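Local coordinates for protein ATP phosphoribosyltransferase regulatory subunit (Bacillus halodurans, PDB 3OD1) that is probably required, together with the HisG subunit, for the first step of histidine biosynthesis and may allow its feedback regulation by histidine, at residues T339-S344 with D385-I390; K162-H167 with Y264-L269; E47-E52 with I89-A94. All coordinates share one frame; numbering follows the deposited sequence.

Interaction 1 (T339-S344 with D385-I390)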
loop_
_atom_site.group_PDB
_atom_site.type_symbol
_atom_site.label_atom_id
_atom_site.label_comp_id
_atom_site.label_asym_id
_atom_site.label_seq_id
_atom_site.Cartn_x
_atom_site.Cartn_y
_atom_site.Cartn_z
ATOM N N THR B 339 10.693 -19.486 -14.705
ATOM C CA THR B 339 11.413 -20.097 -15.816
ATOM C C THR B 339 12.059 -18.988 -16.659
ATOM O O THR B 339 11.522 -17.877 -16.747
ATOM C CB THR B 339 10.469 -20.903 -16.708
ATOM O OG1 THR B 339 9.932 -22.003 -15.967
ATOM C CG2 THR B 339 11.200 -21.435 -17.898
ATOM N N CYS B 340 13.207 -19.284 -17.266
ATOM C CA CYS B 340 13.919 -18.300 -18.074
ATOM C C CYS B 340 14.201 -18.839 -19.478
ATOM O O CYS B 340 14.832 -19.876 -19.635
ATOM C CB CYS B 340 15.233 -17.898 -17.400
ATOM S SG CYS B 340 16.232 -16.730 -18.355
ATOM N N ILE B 341 13.705 -18.139 -20.492
ATOM C CA ILE B 341 13.993 -18.483 -21.877
ATOM C C ILE B 341 15.031 -17.495 -22.391
ATOM O O ILE B 341 14.784 -16.294 -22.421
ATOM C CB ILE B 341 12.726 -18.409 -22.763
ATOM C CG1 ILE B 341 11.689 -19.441 -22.305
ATOM C CG2 ILE B 341 13.083 -18.618 -24.235
ATOM C CD1 ILE B 341 10.292 -19.204 -22.867
ATOM N N LEU B 342 16.203 -18.002 -22.740
ATOM C CA LEU B 342 17.267 -17.169 -23.299
ATOM C C LEU B 342 17.203 -17.270 -24.812
ATOM O O LEU B 342 17.208 -18.369 -25.364
ATOM C CB LEU B 342 18.639 -17.650 -22.815
ATOM C CG LEU B 342 18.884 -17.549 -21.308
ATOM C CD1 LEU B 342 20.054 -18.432 -20.892
ATOM C CD2 LEU B 342 19.113 -16.090 -20.894
ATOM N N PHE B 343 17.133 -16.136 -25.491
ATOM C CA PHE B 343 17.035 -16.199 -26.941
ATOM C C PHE B 343 18.077 -15.359 -27.648
ATOM O O PHE B 343 18.661 -14.459 -27.061
ATOM C CB PHE B 343 15.626 -15.828 -27.425
ATOM C CG PHE B 343 15.252 -14.387 -27.196
ATOM C CD1 PHE B 343 15.382 -13.452 -28.210
ATOM C CD2 PHE B 343 14.742 -13.973 -25.979
ATOM C CE1 PHE B 343 15.026 -12.128 -28.003
ATOM C CE2 PHE B 343 14.390 -12.644 -25.764
ATOM C CZ PHE B 343 14.529 -11.727 -26.779
ATOM N N SER B 344 18.324 -15.688 -28.912
ATOM C CA SER B 344 19.086 -14.809 -29.793
ATOM C C SER B 344 18.167 -14.290 -30.893
ATOM O O SER B 344 17.005 -14.697 -30.995
ATOM C CB SER B 344 20.296 -15.520 -30.391
ATOM O OG SER B 344 19.901 -16.601 -31.218
ATOM N N ASP B 385 14.318 -23.289 -14.030
ATOM C CA ASP B 385 14.434 -23.952 -15.319
ATOM C C ASP B 385 14.905 -22.947 -16.364
ATOM O O ASP B 385 14.592 -21.760 -16.271
ATOM C CB ASP B 385 13.091 -24.551 -15.727
ATOM C CG ASP B 385 13.211 -25.483 -16.906
ATOM O OD1 ASP B 385 14.303 -26.062 -17.090
ATOM O OD2 ASP B 385 12.213 -25.638 -17.641
ATOM N N VAL B 386 15.659 -23.426 -17.349
ATOM C CA VAL B 386 16.235 -22.566 -18.377
ATOM C C VAL B 386 16.063 -23.216 -19.747
ATOM O O VAL B 386 16.444 -24.368 -19.949
ATOM C CB VAL B 386 17.740 -22.315 -18.122
ATOM C CG1 VAL B 386 18.333 -21.374 -19.186
ATOM C CG2 VAL B 386 17.956 -21.760 -16.729
ATOM N N ILE B 387 15.478 -22.474 -20.680
ATOM C CA ILE B 387 15.303 -22.938 -22.051
ATOM C C ILE B 387 16.154 -22.067 -22.976
ATOM O O ILE B 387 16.145 -20.844 -22.859
ATOM C CB ILE B 387 13.811 -22.862 -22.478
ATOM C CG1 ILE B 387 12.964 -23.833 -21.653
ATOM C CG2 ILE B 387 13.643 -23.146 -23.954
ATOM C CD1 ILE B 387 12.081 -23.164 -20.655
ATOM N N TYR B 388 16.900 -22.692 -23.877
ATOM C CA TYR B 388 17.710 -21.955 -24.851
ATOM C C TYR B 388 17.065 -21.955 -26.238
ATOM O O TYR B 388 16.860 -23.006 -26.828
ATOM C CB TYR B 388 19.115 -22.555 -24.947
ATOM C CG TYR B 388 19.952 -22.399 -23.696
ATOM C CD1 TYR B 388 20.847 -21.346 -23.569
ATOM C CD2 TYR B 388 19.856 -23.309 -22.651
ATOM C CE1 TYR B 388 21.621 -21.200 -22.429
ATOM C CE2 TYR B 388 20.627 -23.171 -21.508
ATOM C CZ TYR B 388 21.506 -22.112 -21.402
ATOM O OH TYR B 388 22.280 -21.960 -20.270
ATOM N N CYS B 389 16.712 -20.782 -26.741
ATOM C CA CYS B 389 16.300 -20.645 -28.136
ATOM C C CYS B 389 17.394 -19.868 -28.839
ATOM O O CYS B 389 17.213 -18.717 -29.220
ATOM C CB CYS B 389 14.970 -19.892 -28.261
ATOM S SG CYS B 389 13.617 -20.673 -27.420
ATOM N N ILE B 390 18.544 -20.514 -28.981
ATOM C CA ILE B 390 19.724 -19.900 -29.553
ATOM C C ILE B 390 20.056 -20.653 -30.831
ATOM O O ILE B 390 19.956 -21.882 -30.880
ATOM C CB ILE B 390 20.905 -20.004 -28.564
ATOM C CG1 ILE B 390 20.540 -19.356 -27.219
ATOM C CG2 ILE B 390 22.172 -19.387 -29.153
ATOM C CD1 ILE B 390 20.446 -17.833 -27.252
#
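C340 and L342 each turn both N-H and C=O toward D385-I390, S344 adds its N-H, and the two parallel strands zip together through them. C340 N donates to D385 O at 3.0 Å, while C340 O receives I387 N. The next rung is straighter at the acceptor: L342 N meets I387 O at 2.8 Å, with the donor nearly in line with the carbonyl (177°), and L342 O takes C389 N. Beyond the last bridged pair, S344 N still reaches C389 O, a longer bond of 3.2 Å with the donor tilted well off the carbonyl plane. The carbonyls of C340, I387 and C389 each take a CA-H contact as well, from V386, I341 and F343. The other edge of 339-343 is used too: T339, I341 and F343 bond to strand 365-369 and the residue before it, which makes 339-343 the central strand of the sheet.

On the face of L342 and Y388, L342 CD1 lies 3.5 Å from Y388 CE1, approaching the ring obliquely, and also touches V386 CG1. On the other face I341 CG2 packs on C389 SG at 3.8 Å, and T339 CG2 presses on I387 CD1 at 3.4 Å, tighter than usual. With chi2 at -71°, CD1 of I390 turns back to 3.4 Å from S344 N. Helix 348-359 covers I341 and F343; helix 376-381 packs on C340 and L342 and touches Y388 through S380. All five hydrogen bonds across the pair are backbone to backbone, so the parallel register does not depend on side-chain polar groups, and the side chains pack on both faces.

Interaction 2 (K162-H167 with Y264-L269); sequences KVAIGH and YVKFDL
V163 and I165 supply the backbone groups that bind K162-H167 to Y264-L269 as parallel neighbours. V163 N donates to Y264 O at 2.8 Å and V163 O accepts K266 N; I165 N then bonds to K266 O, with a bent N-H angle of 142°. The fourth bond, D268 N to I165 O at 3.0 Å, comes from above the carbonyl plane, not along a lone pair. Farther on, a water takes over: it accepts from H167 N and donates weakly to L269 O. H167 N-caps helix 168-179 through ND1 to G169 N, and its NE2 is hydrogen-bonded to E248.

The apolar contacts lie mostly on the face of V163, I165, V265 and F267. I165 CD1 crosses toward V265 CB at 4.2 Å, and I165 CB meets F267 CD1 at 4.1 Å. On the reverse face A164 CB touches D268 CB.

Among the charged groups, K266 holds CG between its backbone N and carbonyl carbon (chi1 60°) and runs extended beyond it, while K162 is bent along its length; their stems cross at about a right angle, CG of K162 lying 3.8 Å from CD of K266. Their NZ atoms come within 4.1 Å, a pairing of like charges. D268 turns its carboxylate to R224, a salt bridge, and to T270.

Strand 281-286 runs antiparallel along the other edge of 162-167; this parallel pair is part of the mixed, largely antiparallel sheet characteristic of the class II aminoacyl-tRNA synthetase catalytic fold.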
loop_
_atom_site.group_PDB
_atom_site.type_symbol
_atom_site.label_atom_id
_atom_site.label_comp_id
_atom_site.label_asym_id
_atom_site.label_seq_id
_atom_site.Cartn_x
_atom_site.Cartn_y
_atom_site.Cartn_z
ATOM N N LYS B 162 -2.765 -17.418 21.421
ATOM C CA LYS B 162 -3.723 -17.084 22.457
ATOM C C LYS B 162 -4.142 -15.627 22.342
ATOM O O LYS B 162 -3.324 -14.758 22.055
ATOM C CB LYS B 162 -3.124 -17.324 23.845
ATOM C CG LYS B 162 -3.658 -18.555 24.578
ATOM C CD LYS B 162 -2.969 -19.839 24.127
ATOM C CE LYS B 162 -2.758 -20.810 25.292
ATOM N NZ LYS B 162 -1.859 -20.266 26.367
ATOM N N VAL B 163 -5.426 -15.378 22.570
ATOM C CA VAL B 163 -5.950 -14.025 22.658
ATOM C C VAL B 163 -6.376 -13.789 24.100
ATOM O O VAL B 163 -7.234 -14.496 24.633
ATOM C CB VAL B 163 -7.137 -13.838 21.718
ATOM C CG1 VAL B 163 -7.713 -12.414 21.837
ATOM C CG2 VAL B 163 -6.697 -14.138 20.293
ATOM N N ALA B 164 -5.733 -12.829 24.742
ATOM C CA ALA B 164 -6.022 -12.528 26.137
ATOM C C ALA B 164 -7.039 -11.392 26.176
ATOM O O ALA B 164 -6.915 -10.408 25.441
ATOM C CB ALA B 164 -4.749 -12.136 26.858
ATOM N N ILE B 165 -8.052 -11.540 27.024
ATOM C CA ILE B 165 -9.162 -10.598 27.063
ATOM C C ILE B 165 -9.235 -9.937 28.421
ATOM O O ILE B 165 -9.302 -10.632 29.433
ATOM C CB ILE B 165 -10.492 -11.331 26.808
ATOM C CG1 ILE B 165 -10.434 -12.043 25.456
ATOM C CG2 ILE B 165 -11.676 -10.358 26.911
ATOM C CD1 ILE B 165 -11.661 -12.841 25.129
ATOM N N GLY B 166 -9.219 -8.602 28.437
ATOM C CA GLY B 166 -9.427 -7.832 29.654
ATOM C C GLY B 166 -10.664 -6.946 29.580
ATOM O O GLY B 166 -11.432 -7.000 28.615
ATOM N N HIS B 167 -10.875 -6.116 30.591
ATOM C CA HIS B 167 -12.014 -5.217 30.534
ATOM C C HIS B 167 -11.747 -3.908 31.275
ATOM O O HIS B 167 -11.531 -3.903 32.483
ATOM C CB HIS B 167 -13.266 -5.908 31.083
ATOM C CG HIS B 167 -14.540 -5.223 30.703
ATOM N ND1 HIS B 167 -14.743 -3.875 30.902
ATOM C CD2 HIS B 167 -15.674 -5.696 30.135
ATOM C CE1 HIS B 167 -15.948 -3.545 30.472
ATOM N NE2 HIS B 167 -16.531 -4.631 29.995
ATOM N N TYR B 264 -8.879 -20.745 21.988
ATOM C CA TYR B 264 -7.879 -19.718 21.700
ATOM C C TYR B 264 -7.862 -18.564 22.698
ATOM O O TYR B 264 -6.943 -17.742 22.696
ATOM C CB TYR B 264 -8.084 -19.163 20.285
ATOM C CG TYR B 264 -7.750 -20.155 19.197
ATOM C CD1 TYR B 264 -6.436 -20.345 18.794
ATOM C CD2 TYR B 264 -8.742 -20.905 18.579
ATOM C CE1 TYR B 264 -6.113 -21.250 17.804
ATOM C CE2 TYR B 264 -8.429 -21.811 17.580
ATOM C CZ TYR B 264 -7.110 -21.978 17.201
ATOM O OH TYR B 264 -6.781 -22.879 16.220
ATOM N N VAL B 265 -8.869 -18.497 23.559
ATOM C CA VAL B 265 -9.004 -17.331 24.411
ATOM C C VAL B 265 -8.605 -17.612 25.852
ATOM O O VAL B 265 -8.765 -18.724 26.351
ATOM C CB VAL B 265 -10.437 -16.741 24.355
ATOM C CG1 VAL B 265 -10.781 -16.326 22.930
ATOM C CG2 VAL B 265 -11.446 -17.732 24.879
ATOM N N LYS B 266 -8.058 -16.596 26.505
ATOM C CA LYS B 266 -7.848 -16.642 27.937
ATOM C C LYS B 266 -8.139 -15.257 28.496
ATOM O O LYS B 266 -8.382 -14.320 27.738
ATOM C CB LYS B 266 -6.437 -17.127 28.271
ATOM C CG LYS B 266 -5.309 -16.279 27.724
ATOM C CD LYS B 266 -3.974 -16.950 28.008
ATOM C CE LYS B 266 -2.796 -16.005 27.790
ATOM N NZ LYS B 266 -1.493 -16.647 28.160
ATOM N N PHE B 267 -8.157 -15.129 29.816
ATOM C CA PHE B 267 -8.506 -13.857 30.425
ATOM C C PHE B 267 -7.340 -13.246 31.170
ATOM O O PHE B 267 -6.610 -13.940 31.877
ATOM C CB PHE B 267 -9.718 -14.019 31.335
ATOM C CG PHE B 267 -10.953 -14.441 30.602
ATOM C CD1 PHE B 267 -11.809 -13.493 30.063
ATOM C CD2 PHE B 267 -11.242 -15.785 30.425
ATOM C CE1 PHE B 267 -12.940 -13.878 29.372
ATOM C CE2 PHE B 267 -12.374 -16.177 29.741
ATOM C CZ PHE B 267 -13.224 -15.222 29.213
ATOM N N ASP B 268 -7.155 -11.943 30.985
ATOM C CA ASP B 268 -6.138 -11.203 31.719
ATOM C C ASP B 268 -6.713 -9.875 32.167
ATOM O O ASP B 268 -6.606 -8.867 31.468
ATOM C CB ASP B 268 -4.886 -10.996 30.872
ATOM C CG ASP B 268 -3.814 -10.206 31.603
ATOM O OD1 ASP B 268 -3.968 -9.964 32.821
ATOM O OD2 ASP B 268 -2.816 -9.831 30.960
ATOM N N LEU B 269 -7.342 -9.886 33.338
ATOM C CA LEU B 269 -8.030 -8.702 33.820
ATOM C C LEU B 269 -7.052 -7.632 34.291
ATOM O O LEU B 269 -7.469 -6.576 34.737
ATOM C CB LEU B 269 -9.042 -9.062 34.913
ATOM C CG LEU B 269 -10.428 -9.454 34.383
ATOM C CD1 LEU B 269 -10.315 -10.515 33.315
ATOM C CD2 LEU B 269 -11.363 -9.919 35.507
HETATM O O HOH W 1 -8.423 -5.699 32.038
#

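Interaction 3 (E47-E52 with I89-A94)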
loop_
_atom_site.group_PDB
_atom_site.type_symbol
_atom_site.label_atom_id
_atom_site.label_comp_id
_atom_site.label_asym_id
_atom_site.label_seq_id
_atom_site.Cartn_x
_atom_site.Cartn_y
_atom_site.Cartn_z
ATOM N N GLU B 47 -9.470 2.966 1.813
ATOM C CA GLU B 47 -8.196 3.634 2.065
ATOM C C GLU B 47 -8.417 5.084 2.466
ATOM O O GLU B 47 -9.425 5.697 2.109
ATOM C CB GLU B 47 -7.244 3.526 0.866
ATOM C CG GLU B 47 -6.862 2.076 0.568
ATOM C CD GLU B 47 -5.964 1.901 -0.667
ATOM O OE1 GLU B 47 -6.000 2.757 -1.579
ATOM O OE2 GLU B 47 -5.232 0.884 -0.719
ATOM N N THR B 48 -7.486 5.615 3.246
ATOM C CA THR B 48 -7.523 7.017 3.659
ATOM C C THR B 48 -6.159 7.603 3.311
ATOM O O THR B 48 -5.250 6.855 2.920
ATOM C CB THR B 48 -7.765 7.143 5.173
ATOM O OG1 THR B 48 -6.735 6.427 5.864
ATOM C CG2 THR B 48 -9.128 6.572 5.560
ATOM N N PRO B 49 -5.998 8.931 3.440
ATOM C CA PRO B 49 -4.753 9.557 2.969
ATOM C C PRO B 49 -3.577 9.290 3.884
ATOM O O PRO B 49 -3.741 8.939 5.057
ATOM C CB PRO B 49 -5.067 11.062 3.007
ATOM C CG PRO B 49 -6.580 11.137 3.047
ATOM C CD PRO B 49 -6.993 9.940 3.852
ATOM N N THR B 50 -2.388 9.513 3.345
ATOM C CA THR B 50 -1.175 9.372 4.115
ATOM C C THR B 50 -1.069 10.488 5.161
ATOM O O THR B 50 -0.505 10.295 6.228
ATOM C CB THR B 50 0.040 9.390 3.181
ATOM O OG1 THR B 50 -0.038 8.260 2.303
ATOM C CG2 THR B 50 1.335 9.326 3.983
ATOM N N LEU B 51 -1.631 11.651 4.848
ATOM C CA LEU B 51 -1.537 12.809 5.734
ATOM C C LEU B 51 -2.895 13.186 6.312
ATOM O O LEU B 51 -3.880 13.292 5.576
ATOM C CB LEU B 51 -0.991 14.011 4.959
ATOM C CG LEU B 51 0.476 13.906 4.527
ATOM C CD1 LEU B 51 0.783 14.898 3.411
ATOM C CD2 LEU B 51 1.383 14.141 5.715
ATOM N N GLU B 52 -2.939 13.385 7.623
ATOM C CA GLU B 52 -4.123 13.932 8.285
ATOM C C GLU B 52 -3.687 15.177 9.053
ATOM O O GLU B 52 -2.492 15.366 9.317
ATOM C CB GLU B 52 -4.755 12.904 9.241
ATOM C CG GLU B 52 -5.170 11.576 8.597
ATOM C CD GLU B 52 -6.594 11.581 8.058
ATOM O OE1 GLU B 52 -7.260 12.633 8.117
ATOM O OE2 GLU B 52 -7.050 10.531 7.572
ATOM N N ILE B 89 -10.670 6.233 9.925
ATOM C CA ILE B 89 -11.929 5.591 9.562
ATOM C C ILE B 89 -13.112 6.288 10.260
ATOM O O ILE B 89 -14.179 6.439 9.678
ATOM C CB ILE B 89 -11.902 4.074 9.821
ATOM C CG1 ILE B 89 -11.075 3.389 8.722
ATOM C CG2 ILE B 89 -13.321 3.511 9.867
ATOM C CD1 ILE B 89 -10.799 1.936 8.976
ATOM N N ALA B 90 -12.905 6.743 11.491
ATOM C CA ALA B 90 -13.957 7.482 12.188
ATOM C C ALA B 90 -14.307 8.760 11.419
ATOM O O ALA B 90 -15.488 9.092 11.251
ATOM C CB ALA B 90 -13.537 7.806 13.618
ATOM N N ARG B 91 -13.283 9.468 10.946
ATOM C CA ARG B 91 -13.504 10.661 10.126
ATOM C C ARG B 91 -14.308 10.318 8.877
ATOM O O ARG B 91 -15.250 11.018 8.510
ATOM C CB ARG B 91 -12.182 11.338 9.722
ATOM C CG ARG B 91 -12.388 12.603 8.838
ATOM C CD ARG B 91 -11.070 13.253 8.376
ATOM N NE ARG B 91 -10.151 12.285 7.768
ATOM C CZ ARG B 91 -10.417 11.557 6.686
ATOM N NH1 ARG B 91 -11.579 11.683 6.059
ATOM N NH2 ARG B 91 -9.515 10.688 6.233
ATOM N N LEU B 92 -13.921 9.230 8.225
ATOM C CA LEU B 92 -14.550 8.812 6.980
ATOM C C LEU B 92 -16.019 8.532 7.236
ATOM O O LEU B 92 -16.894 9.006 6.505
ATOM C CB LEU B 92 -13.844 7.554 6.473
ATOM C CG LEU B 92 -13.787 7.227 4.986
ATOM C CD1 LEU B 92 -13.080 5.906 4.799
ATOM C CD2 LEU B 92 -15.184 7.158 4.422
ATOM N N VAL B 93 -16.278 7.770 8.295
ATOM C CA VAL B 93 -17.625 7.371 8.685
ATOM C C VAL B 93 -18.547 8.554 8.969
ATOM O O VAL B 93 -19.717 8.519 8.590
ATOM C CB VAL B 93 -17.598 6.436 9.918
ATOM C CG1 VAL B 93 -19.012 6.202 10.459
ATOM C CG2 VAL B 93 -16.935 5.115 9.551
ATOM N N ALA B 94 -18.030 9.585 9.637
ATOM C CA ALA B 94 -18.851 10.736 10.008
ATOM C C ALA B 94 -19.010 11.743 8.870
ATOM O O ALA B 94 -19.755 12.701 9.006
ATOM C CB ALA B 94 -18.290 11.431 11.236
#
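R91 and E52 meet in a side-on, bidentate salt bridge, each carboxylate oxygen taking its own nitrogen. NH2 of R91 gives the straighter bond, 2.8 Å to OE2 of E52 with an N-H angle of 176°; that oxygen lies in the guanidinium plane and receives the hydrogen on its syn lone pair. NE of R91 reaches OE1 of E52 at 2.9 Å, also on the syn side, but this bond is more bent and OE1 sits off the guanidinium plane. The two planes are 32° apart, which goes with the tilt at NE.

Both chains bend to make this grip. R91 leaves the helix with CG anti to its backbone N and stays extended until chi3, where it folds to present its NE side; E52 kinks at chi2 (-89°) to bring the carboxylate round. Two bonds to one carboxylate restrict rotation of the guanidinium, and NH1 has a salt bridge to D18 of the second subunit. The guanidinium thus pairs with two carboxylates, an arrangement that would be expected to favour its positive charge.

Around this pair, P49 CD packs against R91 NH2 at 3.5 Å, approaching the guanidinium obliquely, and T48 CB lies at its edge. T48 CG2 also crosses to L92 CD1 at 4.1 Å, on the next residue of the helix. The second subunit comes close here as well: its D18 packs on P49 and its L20 on L92.

Segment 47-52 leads into strand 51-53, whose partner is strand 78-81 through a backbone bond of E52 with V80. Helix 86-94 faces segment 47-52 with R91 and L92, while I89 and V93 turn to strands 104-113 and 125-134, and A90 to helix 303-306.

In the fold
Along the chain the contacts follow one another without overlap: interaction 3 closes first, then interaction 2, then interaction 1. Interactions 2 and 3 share the histidyl-tRNA synthetase-like region, on opposite sides of the chain's centre, their own centres 30 Å apart and their nearest atoms about 20 Å apart. The large mixed sheet relates them, since it contains both strands of interaction 2, and its strands 104-113 and 125-134 pack on the helix of interaction 3. Interaction 1 belongs to the separate C-terminal domain; its centre lies 56 Å from that of interaction 2 and 49 Å from that of interaction 3. The second subunit touches interactions 1 and 3, but not interaction 2.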